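Local coordinates for magnetosome protein MamA (Magnetospirillum gryphiswaldense, PDB 3AS8) that probably serves as a tetratricopeptide-repeat scaffold that recognises copies of itself and assembles into complexes associated with the magnetosome, at residues Leu82-Val87 with Pro97-Val102; Val146-Ala151 with Lys168-Leu173. One frame throughout, in Å; residues are numbered along the deposited sequence. Where two conformers were deposited one is given.

Contact 1: residues Leu82-Val87 with Pro97-Val102; sequences LGLTYV and PLLVKV
Leu98 and Leu99 reach from one helix onto the flank of another at Gly83, and the whole contact is apolar. The closest backbone pair, Gly83 CA and Leu98 CA, lies 5.3 Å apart, and the local axes run at 137° to each other. Glycine suits this place because a beta carbon on Gly83 would collide with Leu99 CD2; without one, that methyl rests on the backbone, 3.9 Å from Gly83 C.

The leucine contacts divide into two groups. CD1 of Leu98 rests in the notch where Leu82 and Tyr86 meet, 3.7 Å from Leu82 CG and equally close to Tyr86 CE2 at the ring edge. Within the same helix Leu82 CD1 lies over one face of that ring, 3.5 Å above the plane and offset toward the rim, so the ring is touched on a face and at an edge. Leu99 spreads its two methyls: CD1 packs 3.8 Å from Val87 CG2, which chi1 of 175° sets beside its own backbone N, while CD2 comes 4.1 Å from Leu84 CD2.

Tyrosine adds a polar end to this greasy surface, its OH hydrogen-bonding to Glu66. Leu82 continues onto Leu65 and Ile69 of helix 58-71, whereas Leu84 and Leu99 touch helix 110-122, so the pair 76-88 and 92-105 is packed between the preceding and following helices.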
loop_
_atom_site.group_PDB
_atom_site.type_symbol
_atom_site.label_atom_id
_atom_site.label_comp_id
_atom_site.label_asym_id
_atom_site.label_seq_id
_atom_site.Cartn_x
_atom_site.Cartn_y
_atom_site.Cartn_z
ATOM N N LEU A 82 -4.270 -1.368 -4.262
ATOM C CA LEU A 82 -3.935 -2.651 -4.774
ATOM C C LEU A 82 -2.446 -2.959 -4.537
ATOM O O LEU A 82 -2.119 -4.038 -4.083
ATOM C CB LEU A 82 -4.255 -2.764 -6.229
ATOM C CG LEU A 82 -3.996 -4.047 -6.979
ATOM C CD1 LEU A 82 -4.688 -5.251 -6.208
ATOM C CD2 LEU A 82 -4.443 -3.893 -8.538
ATOM N N GLY A 83 -1.565 -1.997 -4.813
ATOM C CA GLY A 83 -0.123 -2.184 -4.592
ATOM C C GLY A 83 0.154 -2.471 -3.143
ATOM O O GLY A 83 0.885 -3.398 -2.819
ATOM N N LEU A 84 -0.405 -1.686 -2.235
ATOM C CA LEU A 84 -0.219 -1.989 -0.816
ATOM C C LEU A 84 -0.758 -3.354 -0.379
ATOM O O LEU A 84 -0.169 -4.032 0.508
ATOM C CB LEU A 84 -0.804 -0.848 0.091
ATOM C CG LEU A 84 -0.035 0.479 -0.077
ATOM C CD1 LEU A 84 -0.729 1.655 0.682
ATOM C CD2 LEU A 84 1.476 0.251 0.358
ATOM N N THR A 85 -1.909 -3.721 -0.946
ATOM C CA THR A 85 -2.523 -4.986 -0.608
ATOM C C THR A 85 -1.643 -6.140 -1.082
ATOM O O THR A 85 -1.444 -7.078 -0.322
ATOM C CB THR A 85 -3.966 -5.147 -1.096
ATOM O OG1 THR A 85 -4.773 -4.127 -0.496
ATOM C CG2 THR A 85 -4.530 -6.482 -0.611
ATOM N N TYR A 86 -1.103 -6.052 -2.285
ATOM C CA TYR A 86 -0.156 -7.065 -2.755
ATOM C C TYR A 86 1.035 -7.302 -1.829
ATOM O O TYR A 86 1.419 -8.487 -1.523
ATOM C CB TYR A 86 0.290 -6.727 -4.142
ATOM C CG TYR A 86 -0.708 -6.988 -5.256
ATOM C CD1 TYR A 86 -1.574 -8.105 -5.262
ATOM C CD2 TYR A 86 -0.631 -6.242 -6.407
ATOM C CE1 TYR A 86 -2.421 -8.360 -6.402
ATOM C CE2 TYR A 86 -1.423 -6.483 -7.505
ATOM C CZ TYR A 86 -2.300 -7.542 -7.514
ATOM O OH TYR A 86 -3.085 -7.700 -8.664
ATOM N N VAL A 87 1.633 -6.211 -1.311
ATOM C CA VAL A 87 2.758 -6.390 -0.395
ATOM C C VAL A 87 2.236 -7.174 0.817
ATOM O O VAL A 87 2.923 -8.091 1.347
ATOM C CB VAL A 87 3.360 -5.014 0.085
ATOM C CG1 VAL A 87 4.438 -5.303 1.143
ATOM C CG2 VAL A 87 3.808 -4.179 -1.126
ATOM N N PRO A 97 5.394 -2.591 -9.910
ATOM C CA PRO A 97 4.993 -1.587 -10.899
ATOM C C PRO A 97 3.939 -0.589 -10.406
ATOM O O PRO A 97 3.997 0.580 -10.782
ATOM C CB PRO A 97 4.428 -2.414 -12.085
ATOM C CG PRO A 97 4.770 -3.839 -11.797
ATOM C CD PRO A 97 5.205 -3.981 -10.372
ATOM N N LEU A 98 3.017 -1.029 -9.567
ATOM C CA LEU A 98 1.984 -0.152 -9.070
ATOM C C LEU A 98 2.595 0.889 -8.116
ATOM O O LEU A 98 2.315 2.082 -8.217
ATOM C CB LEU A 98 0.875 -0.979 -8.343
ATOM C CG LEU A 98 0.018 -1.952 -9.234
ATOM C CD1 LEU A 98 -0.790 -2.980 -8.389
ATOM C CD2 LEU A 98 -0.890 -1.211 -10.174
ATOM N N LEU A 99 3.414 0.409 -7.176
ATOM C CA LEU A 99 4.070 1.319 -6.231
ATOM C C LEU A 99 5.084 2.282 -6.901
ATOM O O LEU A 99 5.193 3.400 -6.445
ATOM C CB LEU A 99 4.712 0.557 -5.052
ATOM C CG LEU A 99 3.778 -0.290 -4.230
ATOM C CD1 LEU A 99 4.567 -1.114 -3.161
ATOM C CD2 LEU A 99 2.612 0.473 -3.572
ATOM N N VAL A 100 5.838 1.854 -7.929
ATOM C CA VAL A 100 6.632 2.783 -8.708
ATOM C C VAL A 100 5.775 3.904 -9.243
ATOM O O VAL A 100 6.151 5.070 -9.199
ATOM C CB VAL A 100 7.431 2.052 -9.830
ATOM C CG1 VAL A 100 8.172 3.039 -10.883
ATOM C CG2 VAL A 100 8.426 1.061 -9.180
ATOM N N LYS A 101 4.607 3.569 -9.797
ATOM C CA LYS A 101 3.786 4.573 -10.435
ATOM C C LYS A 101 3.177 5.477 -9.404
ATOM O O LYS A 101 3.122 6.699 -9.572
ATOM C CB LYS A 101 2.702 3.864 -11.265
ATOM C CG LYS A 101 1.680 4.815 -11.926
ATOM C CD LYS A 101 0.502 3.971 -12.534
ATOM C CE LYS A 101 -0.286 4.751 -13.577
ATOM N NZ LYS A 101 0.413 4.911 -14.845
ATOM N N VAL A 102 2.771 4.926 -8.287
ATOM C CA VAL A 102 2.181 5.759 -7.235
ATOM C C VAL A 102 3.251 6.668 -6.644
ATOM O O VAL A 102 3.005 7.864 -6.498
ATOM C CB VAL A 102 1.539 4.941 -6.113
ATOM C CG1 VAL A 102 1.127 5.827 -4.994
ATOM C CG2 VAL A 102 0.381 4.075 -6.639
#

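Contact 2: residues Val146-Ala151 with Lys168-Leu173; sequences VHRAIA and KKANEL
His147 and Arg148 of helix 144-156 meet Lys169, Ala170, Asn171 and Leu173 of helix 160-183 in a partly apolar, partly polar contact near the C-terminal end of the chain. The local axes, 8.1 Å apart, run nearly antiparallel at 161°. Ala170 suits the closest approach: its small CB fits 3.9 Å from His147 CB and, in one of the two conformers of Arg148, lies under a face of the guanidinium.

Lys169 makes a CH-pi contact with its aliphatic part, CG 3.5 Å from the His147 ring centroid, almost on the ring normal. The chain then bends at chi2 (64°), carrying NZ to a salt bridge with Glu172. Leu173 CD1 approaches His147 CD2 at 3.4 Å, and ND1 of the histidine hydrogen-bonds to His166. Were His147 an alanine, Lys169 CG and Leu173 CD1 would probably face a gap and His166 would probably lose its hydrogen-bonding mate.

Nearby, that conformer of Arg148 bends at chi3 and sends NH2 to Asn171 OD1 in a 2.7 Å hydrogen bond, straight at 179° and in the guanidinium plane, a grip the second conformer makes doubtful. Small alanine between closely packed antiparallel helices is characteristic of tetratricopeptide-repeat helical hairpins.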
loop_
_atom_site.group_PDB
_atom_site.type_symbol
_atom_site.label_atom_id
_atom_site.label_comp_id
_atom_site.label_asym_id
_atom_site.label_seq_id
_atom_site.Cartn_x
_atom_site.Cartn_y
_atom_site.Cartn_z
ATOM N N VAL A 146 13.670 2.412 8.835
ATOM C CA VAL A 146 14.171 2.548 7.471
ATOM C C VAL A 146 15.696 2.249 7.473
ATOM O O VAL A 146 16.226 1.536 6.605
ATOM C CB VAL A 146 13.869 3.925 6.842
ATOM C CG1 VAL A 146 14.448 3.928 5.332
ATOM C CG2 VAL A 146 12.417 4.152 6.873
ATOM N N HIS A 147 16.422 2.795 8.444
ATOM C CA HIS A 147 17.858 2.417 8.518
ATOM C C HIS A 147 18.055 0.921 8.714
ATOM O O HIS A 147 19.004 0.344 8.194
ATOM C CB HIS A 147 18.535 3.144 9.648
ATOM C CG HIS A 147 18.902 4.561 9.311
ATOM N ND1 HIS A 147 20.034 4.868 8.584
ATOM C CD2 HIS A 147 18.312 5.749 9.614
ATOM C CE1 HIS A 147 20.123 6.182 8.450
ATOM N NE2 HIS A 147 19.082 6.736 9.060
ATOM N N ARG A 148 17.191 0.315 9.520
ATOM C CA ARG A 148 17.249 -1.121 9.778
ATOM C C ARG A 148 17.029 -1.901 8.472
ATOM O O ARG A 148 17.758 -2.823 8.155
ATOM C CB ARG A 148 16.252 -1.495 10.866
ATOM C CG ARG A 148 16.221 -2.951 11.267
ATOM C CD ARG A 148 15.804 -3.153 12.761
ATOM N NE ARG A 148 16.135 -2.079 13.734
ATOM C CZ ARG A 148 17.175 -2.053 14.581
ATOM N NH1 ARG A 148 18.112 -2.984 14.559
ATOM N NH2 ARG A 148 17.317 -1.037 15.422
ATOM N N ALA A 149 16.037 -1.498 7.697
ATOM C CA ALA A 149 15.742 -2.145 6.428
ATOM C C ALA A 149 16.977 -1.983 5.501
ATOM O O ALA A 149 17.374 -2.917 4.807
ATOM C CB ALA A 149 14.437 -1.540 5.761
ATOM N N ILE A 150 17.605 -0.830 5.525
ATOM C CA ILE A 150 18.757 -0.590 4.638
ATOM C C ILE A 150 19.941 -1.457 5.097
ATOM O O ILE A 150 20.633 -2.066 4.276
ATOM C CB ILE A 150 19.231 0.889 4.664
ATOM C CG1 ILE A 150 18.331 1.799 3.869
ATOM C CG2 ILE A 150 20.676 1.036 4.017
ATOM C CD1 ILE A 150 18.556 3.332 4.372
ATOM N N ALA A 151 20.152 -1.530 6.420
ATOM C CA ALA A 151 21.205 -2.415 7.011
ATOM C C ALA A 151 21.050 -3.844 6.568
ATOM O O ALA A 151 21.993 -4.508 6.142
ATOM C CB ALA A 151 21.134 -2.361 8.552
ATOM N N LYS A 168 23.476 0.923 13.729
ATOM C CA LYS A 168 23.716 1.760 14.888
ATOM C C LYS A 168 22.745 2.946 14.864
ATOM O O LYS A 168 22.170 3.354 15.879
ATOM C CB LYS A 168 25.162 2.253 14.849
ATOM C CG LYS A 168 26.214 1.154 15.248
ATOM C CD LYS A 168 27.608 1.799 15.324
ATOM C CE LYS A 168 28.642 0.903 15.977
ATOM N NZ LYS A 168 30.014 1.380 15.722
ATOM N N LYS A 169 22.550 3.534 13.675
ATOM C CA LYS A 169 21.647 4.645 13.575
ATOM C C LYS A 169 20.198 4.281 13.897
ATOM O O LYS A 169 19.468 5.058 14.571
ATOM C CB LYS A 169 21.729 5.233 12.152
ATOM C CG LYS A 169 20.968 6.483 11.989
ATOM C CD LYS A 169 21.523 7.584 12.858
ATOM C CE LYS A 169 21.020 8.879 12.399
ATOM N NZ LYS A 169 21.223 9.900 13.458
ATOM N N ALA A 170 19.739 3.153 13.359
ATOM C CA ALA A 170 18.421 2.600 13.706
ATOM C C ALA A 170 18.251 2.457 15.221
ATOM O O ALA A 170 17.193 2.827 15.756
ATOM C CB ALA A 170 18.197 1.259 13.028
ATOM N N ASN A 171 19.281 1.969 15.914
ATOM C CA ASN A 171 19.154 1.808 17.364
ATOM C C ASN A 171 19.048 3.188 18.027
ATOM O O ASN A 171 18.296 3.348 18.965
ATOM C CB ASN A 171 20.354 1.027 17.998
ATOM C CG ASN A 171 20.435 -0.413 17.537
ATOM O OD1 ASN A 171 19.430 -1.006 17.158
ATOM N ND2 ASN A 171 21.606 -0.977 17.562
ATOM N N GLU A 172 19.871 4.144 17.605
ATOM C CA GLU A 172 19.812 5.521 18.139
ATOM C C GLU A 172 18.412 6.127 17.923
ATOM O O GLU A 172 17.809 6.657 18.849
ATOM C CB GLU A 172 20.937 6.351 17.535
ATOM C CG GLU A 172 20.976 7.834 17.810
ATOM C CD GLU A 172 22.258 8.497 17.212
ATOM O OE1 GLU A 172 22.456 8.410 15.980
ATOM O OE2 GLU A 172 23.083 9.069 17.989
ATOM N N LEU A 173 17.878 5.975 16.707
ATOM C CA LEU A 173 16.553 6.484 16.406
ATOM C C LEU A 173 15.386 5.797 17.143
ATOM O O LEU A 173 14.404 6.477 17.508
ATOM C CB LEU A 173 16.303 6.466 14.871
ATOM C CG LEU A 173 17.239 7.358 14.044
ATOM C CD1 LEU A 173 17.029 7.121 12.502
ATOM C CD2 LEU A 173 17.051 8.826 14.406
#

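Overall arrangement
Contact 1 and contact 2 come in series along the chain, the first closing before the second opens, and each joins two consecutive helices: 76-88 with 92-105, then 144-156 with 160-183. Their centres are 24 Å apart and their nearest atoms about 12 Å, so they do not touch. Between them stand helices 110-122 and 126-139, and helix 110-122 packs against residues of both segment pairs. The centre of contact 1 lies about 6 Å from the centre of the chain, that of contact 2 about 22 Å, toward the C-terminal end. Such stacking of helix pairs builds the elongated, all-helical tetratricopeptide-repeat array, a form consistent with a protein that works through protein-protein interactions.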